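Local coordinates for putative adhesin (Bacteroides fragilis NCTC 9343, PDB 3PET), which is of unproven function but, as a putative lipoprotein with a right-handed beta-helix fold, probably serves in cell adhesion, at residues A[120-125]-A[140-145]; A[159-164]-A[179-184]; A[196-201]-A[215-220]. All coordinates share one frame; numbering follows the deposited sequence.

Interaction 1 (A[120-125]-A[140-145]); sequences GNVDIQ and GDVKLE
Asn121 reaches across to the backbone of Asp141, and its OD1 accepts a hydrogen bond from Asp141 N at 2.9 Å. The segments lie at equivalent places on successive coils of a right-handed beta-helix, and strands 122-125 and 142-145 pair in parallel. Val122 N and Ile124 N donate to Asp141 O and Lys143 O, and Lys143 N and Glu145 N to Val122 O and Ile124 O. The amide of Asn121 adds a bond just ahead of where the strands begin. With chi1 at -60°, CG lies beside the residue's own backbone N, which brings OD1 over the gap between the coils. The bond is nearly straight at hydrogen, but the donor is tilted 24° from the carbonyl plane. One coil on, Asp141 OD1 accepts from Asn160 N.

Gly140 CA lies 3.4 Å from Gly120 O, a nearly straight CA-H...O contact before the strands. Val122 and Ile124 pack on Val142 and Leu144 inside the coil. Both methyl groups of Val142 rest against Val122 CB. Ile124 CD1 lies 4.0 Å from Leu144 CD2, the two side by side. Side chains of strands 111-116 and 131-136 pack on Val142 and Leu144.

On the outer face Asp123 and Lys143 lie side by side, Asp123 OD2 4.7 Å from Lys143 NZ. Water 1 bridges them, donating to Asp123 OD2 at 2.7 Å and accepting from Lys143 NZ at 3.1 Å.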
loop_
_atom_site.group_PDB
_atom_site.type_symbol
_atom_site.label_atom_id
_atom_site.label_comp_id
_atom_site.label_asym_id
_atom_site.label_seq_id
_atom_site.Cartn_x
_atom_site.Cartn_y
_atom_site.Cartn_z
ATOM N N GLY A 120 0.574 -8.874 2.104
ATOM C CA GLY A 120 1.648 -9.712 2.631
ATOM C C GLY A 120 2.977 -9.383 1.994
ATOM O O GLY A 120 3.045 -8.590 1.047
ATOM N N ASN A 121 4.040 -9.945 2.545
ATOM C CA ASN A 121 5.415 -9.685 2.095
ATOM C C ASN A 121 5.928 -10.745 1.150
ATOM O O ASN A 121 5.368 -11.835 1.075
ATOM C CB ASN A 121 6.361 -9.617 3.316
ATOM C CG ASN A 121 5.993 -8.529 4.299
ATOM O OD1 ASN A 121 5.540 -7.453 3.929
ATOM N ND2 ASN A 121 6.172 -8.771 5.575
ATOM N N VAL A 122 7.003 -10.425 0.434
ATOM C CA VAL A 122 7.735 -11.348 -0.430
ATOM C C VAL A 122 9.178 -11.296 0.085
ATOM O O VAL A 122 9.752 -10.207 0.216
ATOM C CB VAL A 122 7.614 -11.068 -1.954
ATOM C CG1 VAL A 122 8.434 -12.076 -2.776
ATOM C CG2 VAL A 122 6.159 -11.099 -2.404
ATOM N N ASP A 123 9.742 -12.440 0.425
ATOM C CA ASP A 123 11.103 -12.494 0.962
ATOM C C ASP A 123 11.870 -13.568 0.217
ATOM O O ASP A 123 11.602 -14.749 0.406
ATOM C CB ASP A 123 11.063 -12.756 2.491
ATOM C CG ASP A 123 12.390 -12.598 3.230
ATOM O OD1 ASP A 123 13.450 -12.701 2.584
ATOM O OD2 ASP A 123 12.362 -12.422 4.462
ATOM N N ILE A 124 12.782 -13.151 -0.669
ATOM C CA ILE A 124 13.578 -14.063 -1.499
ATOM C C ILE A 124 15.033 -13.910 -1.118
ATOM O O ILE A 124 15.593 -12.819 -1.208
ATOM C CB ILE A 124 13.309 -13.832 -3.012
ATOM C CG1 ILE A 124 11.812 -14.160 -3.327
ATOM C CG2 ILE A 124 14.277 -14.637 -3.907
ATOM C CD1 ILE A 124 11.342 -13.613 -4.579
ATOM N N GLN A 125 15.624 -15.035 -0.703
ATOM C CA GLN A 125 17.002 -15.140 -0.228
ATOM C C GLN A 125 17.827 -15.996 -1.172
ATOM O O GLN A 125 17.301 -16.971 -1.722
ATOM C CB GLN A 125 17.010 -15.749 1.187
ATOM C CG GLN A 125 16.149 -14.969 2.190
ATOM C CD GLN A 125 16.045 -15.632 3.544
ATOM O OE1 GLN A 125 14.955 -16.019 3.999
ATOM N NE2 GLN A 125 17.166 -15.724 4.247
ATOM N N GLY A 140 2.428 -4.461 1.336
ATOM C CA GLY A 140 3.499 -5.296 1.859
ATOM C C GLY A 140 4.843 -4.968 1.235
ATOM O O GLY A 140 4.942 -4.191 0.272
ATOM N N ASP A 141 5.882 -5.561 1.798
ATOM C CA ASP A 141 7.272 -5.356 1.375
ATOM C C ASP A 141 7.786 -6.474 0.499
ATOM O O ASP A 141 7.368 -7.621 0.658
ATOM C CB ASP A 141 8.168 -5.255 2.617
ATOM C CG ASP A 141 7.913 -4.048 3.498
ATOM O OD1 ASP A 141 7.246 -3.099 3.033
ATOM O OD2 ASP A 141 8.429 -4.022 4.625
ATOM N N VAL A 142 8.716 -6.152 -0.417
ATOM C CA VAL A 142 9.385 -7.147 -1.255
ATOM C C VAL A 142 10.868 -7.097 -0.872
ATOM O O VAL A 142 11.525 -6.084 -1.116
ATOM C CB VAL A 142 9.140 -6.974 -2.778
ATOM C CG1 VAL A 142 9.917 -8.025 -3.594
ATOM C CG2 VAL A 142 7.656 -7.059 -3.093
ATOM N N LYS A 143 11.351 -8.131 -0.171
ATOM C CA LYS A 143 12.736 -8.245 0.272
ATOM C C LYS A 143 13.483 -9.217 -0.640
ATOM O O LYS A 143 13.013 -10.332 -0.874
ATOM C CB LYS A 143 12.823 -8.666 1.746
ATOM C CG LYS A 143 14.238 -8.588 2.320
ATOM C CD LYS A 143 14.245 -8.840 3.816
ATOM C CE LYS A 143 15.646 -8.852 4.385
ATOM N NZ LYS A 143 15.674 -9.381 5.776
ATOM N N LEU A 144 14.631 -8.764 -1.178
ATOM C CA LEU A 144 15.444 -9.509 -2.133
ATOM C C LEU A 144 16.916 -9.481 -1.773
ATOM O O LEU A 144 17.476 -8.417 -1.505
ATOM C CB LEU A 144 15.259 -8.897 -3.538
ATOM C CG LEU A 144 13.814 -8.763 -4.052
ATOM C CD1 LEU A 144 13.700 -7.663 -5.060
ATOM C CD2 LEU A 144 13.299 -10.082 -4.626
ATOM N N GLU A 145 17.551 -10.648 -1.808
ATOM C CA GLU A 145 18.980 -10.800 -1.560
ATOM C C GLU A 145 19.561 -11.755 -2.607
ATOM O O GLU A 145 18.932 -12.752 -2.962
ATOM C CB GLU A 145 19.250 -11.282 -0.124
ATOM C CG GLU A 145 20.737 -11.369 0.249
ATOM C CD GLU A 145 21.435 -12.649 -0.186
ATOM O OE1 GLU A 145 20.756 -13.695 -0.228
ATOM O OE2 GLU A 145 22.648 -12.615 -0.496
HETATM O O HOH W 1 14.960 -12.389 5.321
#

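Interaction 2 (A[159-164]-A[179-184]); sequences GNIEAG and GDITCN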
loop_
_atom_site.group_PDB
_atom_site.type_symbol
_atom_site.label_atom_id
_atom_site.label_comp_id
_atom_site.label_asym_id
_atom_site.label_seq_id
_atom_site.Cartn_x
_atom_site.Cartn_y
_atom_site.Cartn_z
ATOM N N GLY A 159 4.215 -0.039 0.620
ATOM C CA GLY A 159 5.280 -0.911 1.114
ATOM C C GLY A 159 6.609 -0.614 0.438
ATOM O O GLY A 159 6.692 0.197 -0.497
ATOM N N ASN A 160 7.657 -1.273 0.919
ATOM C CA ASN A 160 9.029 -1.060 0.459
ATOM C C ASN A 160 9.593 -2.198 -0.337
ATOM O O ASN A 160 9.286 -3.358 -0.063
ATOM C CB ASN A 160 9.957 -0.876 1.695
ATOM C CG ASN A 160 9.597 0.304 2.558
ATOM O OD1 ASN A 160 9.067 1.293 2.090
ATOM N ND2 ASN A 160 9.910 0.255 3.830
ATOM N N ILE A 161 10.489 -1.866 -1.283
ATOM C CA ILE A 161 11.295 -2.857 -1.982
ATOM C C ILE A 161 12.624 -2.785 -1.269
ATOM O O ILE A 161 13.300 -1.755 -1.336
ATOM C CB ILE A 161 11.419 -2.708 -3.526
ATOM C CG1 ILE A 161 10.049 -2.814 -4.201
ATOM C CG2 ILE A 161 12.398 -3.805 -4.064
ATOM C CD1 ILE A 161 10.069 -2.746 -5.755
ATOM N N GLU A 162 12.960 -3.835 -0.550
ATOM C CA GLU A 162 14.198 -3.887 0.211
ATOM C C GLU A 162 15.188 -4.798 -0.545
ATOM O O GLU A 162 15.259 -6.007 -0.320
ATOM C CB GLU A 162 13.910 -4.319 1.665
ATOM C CG GLU A 162 13.030 -3.296 2.388
ATOM C CD GLU A 162 12.304 -3.685 3.665
ATOM O OE1 GLU A 162 12.205 -4.897 3.961
ATOM O OE2 GLU A 162 11.772 -2.770 4.339
ATOM N N ALA A 163 15.912 -4.199 -1.494
ATOM C CA ALA A 163 16.859 -4.921 -2.354
ATOM C C ALA A 163 18.291 -4.347 -2.263
ATOM O O ALA A 163 19.053 -4.401 -3.234
ATOM C CB ALA A 163 16.350 -4.876 -3.796
ATOM N N GLY A 164 18.661 -3.853 -1.080
ATOM C CA GLY A 164 20.012 -3.349 -0.813
ATOM C C GLY A 164 21.061 -4.449 -0.883
ATOM O O GLY A 164 22.212 -4.191 -1.251
ATOM N N GLY A 179 6.085 4.375 -0.234
ATOM C CA GLY A 179 7.151 3.483 0.198
ATOM C C GLY A 179 8.463 3.749 -0.505
ATOM O O GLY A 179 8.516 4.495 -1.483
ATOM N N ASP A 180 9.529 3.128 0.004
ATOM C CA ASP A 180 10.891 3.326 -0.461
ATOM C C ASP A 180 11.422 2.168 -1.256
ATOM O O ASP A 180 10.978 1.034 -1.075
ATOM C CB ASP A 180 11.815 3.516 0.757
ATOM C CG ASP A 180 11.518 4.730 1.623
ATOM O OD1 ASP A 180 10.966 5.721 1.095
ATOM O OD2 ASP A 180 11.864 4.699 2.819
ATOM N N ILE A 181 12.426 2.441 -2.095
ATOM C CA ILE A 181 13.160 1.384 -2.798
ATOM C C ILE A 181 14.608 1.497 -2.358
ATOM O O ILE A 181 15.201 2.560 -2.512
ATOM C CB ILE A 181 13.041 1.410 -4.354
ATOM C CG1 ILE A 181 11.579 1.291 -4.818
ATOM C CG2 ILE A 181 13.923 0.309 -5.000
ATOM C CD1 ILE A 181 11.403 1.481 -6.313
ATOM N N THR A 182 15.170 0.424 -1.799
ATOM C CA THR A 182 16.592 0.357 -1.469
ATOM C C THR A 182 17.155 -0.635 -2.451
ATOM O O THR A 182 16.560 -1.685 -2.647
ATOM C CB THR A 182 16.853 0.023 0.008
ATOM O OG1 THR A 182 16.169 0.986 0.816
ATOM C CG2 THR A 182 18.361 0.046 0.353
ATOM N N CYS A 183 18.221 -0.264 -3.173
ATOM C CA CYS A 183 18.756 -1.150 -4.206
ATOM C C CYS A 183 20.272 -1.013 -4.286
ATOM O O CYS A 183 20.884 -0.338 -3.453
ATOM C CB CYS A 183 18.080 -0.895 -5.553
ATOM S SG CYS A 183 18.249 0.807 -6.147
ATOM N N ASN A 184 20.885 -1.745 -5.220
ATOM C CA ASN A 184 22.322 -1.851 -5.328
ATOM C C ASN A 184 22.704 -2.003 -6.801
ATOM O O ASN A 184 22.444 -3.034 -7.416
ATOM C CB ASN A 184 22.761 -3.048 -4.476
ATOM C CG ASN A 184 24.228 -3.223 -4.246
ATOM O OD1 ASN A 184 25.075 -2.778 -5.013
ATOM N ND2 ASN A 184 24.551 -3.920 -3.176
HETATM O O HOH W 2 13.650 0.286 1.250
HETATM O O HOH W 3 19.402 -3.893 -6.316
#
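Backbone hydrogen bonds join Ile161 and Ala163 to the strand that begins at Ile181. Ile161 N donates to Asp180 O, Thr182 N to Ile161 O, and Ala163 N to Thr182 O. The last is more bent, with an angle of 141° at hydrogen, where the first strand nears its corner at Gly164.

Two asparagine side chains add bonds to backbone atoms. Asn160 OD1 accepts from Asp180 N at 2.8 Å, almost straight at hydrogen but with the donor 32° out of the carbonyl plane. At the other end, Asn184 ND2 donates to Gly164 O at 3.0 Å. Asn184 CG stands anti to its own N (chi1 -170°), which brings the amide to the corner.

These are stacked coils of the right-handed beta-helix. The apolar contact is inside it, where Ile181 CG2 meets Ile161 CB at 4.2 Å. Side chains of strand 147-155 pack against both isoleucines. On the outer face, Thr182 CG2 lies 4.0 Å from Gly164 CA.

Waters supply further links. Water 2 is hydrogen-bonded to Thr182 OG1 at 2.7 Å and donates a weak bond to Ile161 O. Water 3 accepts from Asn184 N at 2.8 Å and lies beside Ala163 O.

Interaction 3 (A[196-201]-A[215-220]); sequences VGSIKY and VGTIKN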
loop_
_atom_site.group_PDB
_atom_site.type_symbol
_atom_site.label_atom_id
_atom_site.label_comp_id
_atom_site.label_asym_id
_atom_site.label_seq_id
_atom_site.Cartn_x
_atom_site.Cartn_y
_atom_site.Cartn_z
ATOM N N VAL A 196 5.195 8.873 -2.916
ATOM C CA VAL A 196 5.630 9.337 -1.598
ATOM C C VAL A 196 6.636 8.315 -1.111
ATOM O O VAL A 196 6.271 7.201 -0.734
ATOM C CB VAL A 196 4.465 9.566 -0.601
ATOM C CG1 VAL A 196 4.986 10.125 0.722
ATOM C CG2 VAL A 196 3.423 10.517 -1.181
ATOM N N GLY A 197 7.901 8.675 -1.176
ATOM C CA GLY A 197 8.965 7.759 -0.794
ATOM C C GLY A 197 10.199 8.019 -1.621
ATOM O O GLY A 197 10.154 8.755 -2.621
ATOM N N SER A 198 11.295 7.398 -1.207
ATOM C CA SER A 198 12.619 7.622 -1.756
ATOM C C SER A 198 13.266 6.406 -2.361
ATOM O O SER A 198 12.917 5.281 -2.020
ATOM C CB SER A 198 13.529 8.138 -0.647
ATOM O OG SER A 198 12.981 9.328 -0.104
ATOM N N ILE A 199 14.262 6.644 -3.226
ATOM C CA ILE A 199 15.081 5.572 -3.823
ATOM C C ILE A 199 16.514 5.740 -3.302
ATOM O O ILE A 199 17.120 6.800 -3.461
ATOM C CB ILE A 199 15.008 5.523 -5.378
ATOM C CG1 ILE A 199 13.543 5.272 -5.849
ATOM C CG2 ILE A 199 15.983 4.471 -5.937
ATOM C CD1 ILE A 199 13.258 5.479 -7.325
ATOM N N LYS A 200 17.013 4.706 -2.620
ATOM C CA LYS A 200 18.360 4.682 -2.065
ATOM C C LYS A 200 19.154 3.603 -2.777
ATOM O O LYS A 200 18.687 2.478 -2.866
ATOM C CB LYS A 200 18.336 4.438 -0.543
ATOM C CG LYS A 200 17.904 5.662 0.276
ATOM C CD LYS A 200 17.442 5.288 1.682
ATOM C CE LYS A 200 16.059 4.661 1.717
ATOM N NZ LYS A 200 15.617 4.369 3.108
ATOM N N TYR A 201 20.322 3.943 -3.319
ATOM C CA TYR A 201 21.090 2.914 -4.011
ATOM C C TYR A 201 22.528 2.846 -3.514
ATOM O O TYR A 201 23.195 3.881 -3.351
ATOM C CB TYR A 201 21.063 3.139 -5.543
ATOM C CG TYR A 201 21.718 4.428 -6.006
ATOM C CD1 TYR A 201 21.000 5.617 -6.062
ATOM C CD2 TYR A 201 23.040 4.443 -6.447
ATOM C CE1 TYR A 201 21.603 6.805 -6.485
ATOM C CE2 TYR A 201 23.645 5.619 -6.891
ATOM C CZ TYR A 201 22.924 6.794 -6.909
ATOM O OH TYR A 201 23.542 7.954 -7.309
ATOM N N VAL A 215 7.306 13.054 -3.750
ATOM C CA VAL A 215 7.669 13.515 -2.398
ATOM C C VAL A 215 8.682 12.520 -1.881
ATOM O O VAL A 215 8.322 11.420 -1.476
ATOM C CB VAL A 215 6.419 13.692 -1.462
ATOM C CG1 VAL A 215 6.816 14.251 -0.098
ATOM C CG2 VAL A 215 5.371 14.583 -2.114
ATOM N N GLY A 216 9.941 12.883 -2.001
ATOM C CA GLY A 216 11.047 12.028 -1.615
ATOM C C GLY A 216 12.278 12.323 -2.442
ATOM O O GLY A 216 12.251 13.148 -3.349
ATOM N N THR A 217 13.343 11.603 -2.191
ATOM C CA THR A 217 14.580 11.875 -2.914
ATOM C C THR A 217 15.263 10.606 -3.439
ATOM O O THR A 217 14.776 9.493 -3.229
ATOM C CB THR A 217 15.519 12.660 -1.988
ATOM O OG1 THR A 217 16.573 13.202 -2.782
ATOM C CG2 THR A 217 16.073 11.793 -0.835
ATOM N N ILE A 218 16.379 10.807 -4.161
ATOM C CA ILE A 218 17.230 9.749 -4.704
ATOM C C ILE A 218 18.581 9.989 -4.062
ATOM O O ILE A 218 19.124 11.088 -4.162
ATOM C CB ILE A 218 17.274 9.718 -6.261
ATOM C CG1 ILE A 218 15.850 9.552 -6.849
ATOM C CG2 ILE A 218 18.230 8.606 -6.757
ATOM C CD1 ILE A 218 15.721 9.806 -8.308
ATOM N N LYS A 219 19.093 9.000 -3.353
ATOM C CA LYS A 219 20.345 9.153 -2.622
ATOM C C LYS A 219 21.259 7.934 -2.803
ATOM O O LYS A 219 20.802 6.792 -2.756
ATOM C CB LYS A 219 19.997 9.338 -1.138
ATOM C CG LYS A 219 21.093 9.880 -0.242
ATOM C CD LYS A 219 20.716 9.727 1.245
ATOM C CE LYS A 219 19.633 10.689 1.711
ATOM N NZ LYS A 219 18.939 10.194 2.930
ATOM N N ASN A 220 22.551 8.188 -2.988
ATOM C CA ASN A 220 23.556 7.130 -3.062
ATOM C C ASN A 220 23.991 6.831 -1.622
ATOM O O ASN A 220 24.401 7.752 -0.914
ATOM C CB ASN A 220 24.734 7.583 -3.942
ATOM C CG ASN A 220 25.826 6.564 -4.233
ATOM O OD1 ASN A 220 26.873 6.957 -4.717
ATOM N ND2 ASN A 220 25.579 5.234 -4.214
#
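Tyr201 lays one face of its ring under the backbone of Asn220. Asn220 CA sits 3.9 Å from the ring centroid, only 11° off the normal, a CH-pi contact. The side chains themselves cross at about a right angle, yet the Asn220 amide is nearly parallel to the ring. Its ND2 lies 3.3 Å from Tyr201 CE2. The same ND2 donates to Tyr201 O at 2.9 Å, and this acceptor is in the amide plane. ND2 also donates to Gly203 O, so two carbonyls fix the turn of the amide. Tyr201 CG is placed between its backbone N and carbonyl carbon (chi1 64°), which sets the ring alongside residues of the next coil. There Ile218 CG2 meets the ring edge at CE1, 3.8 Å away.

The strands are parallel neighbours near the C-terminal end of the right-handed beta-helix. Ile199 and Ile218 pack together on the same face as Tyr201. Lys200 and Lys219 lie on the other face, their NZ atoms 6.7 Å apart. Backbone bonds run from Ile199 N to Thr217 O, Lys219 N to Ile199 O and Tyr201 N to Lys219 O.

Ahead of the strands, Ser198 OG accepts from Thr217 N at 3.1 Å, in a nearly straight bond. Gly197 N donates to Val215 O. Val196 and Val215 touch here, and each also packs on the second subunit, against its Gly99 and Asn31 respectively.

Main-chain bonds set the register of strand 218-220. Ser198 holds Thr217 just before it, and Asn220 is tied to Tyr201 by amide and ring, which probably helps fix the chain end.

The three contacts follow one another along the beta-helix and join equivalent strands. Strands 142-145 and 161-168 are neighbours, so interactions 1 and 2 touch directly. Interaction 3 meets interaction 2 likewise through strands 181-185 and 199-202. Interactions 1 and 3 do not touch, their nearest atoms being about 11 Å apart. Interactions 1 and 2 are partly buried, while interaction 3 lies at the surface, its centre about 22 Å from the centre of the chain. Interaction 1 has two aliphatic pairs inside, interaction 2 one, and interaction 3 an isoleucine pair with a tyrosine. The outer face changes from a water-bridged acid and lysine, through a glutamate and a threonine, to two lysines. Only interaction 3 reaches the second subunit.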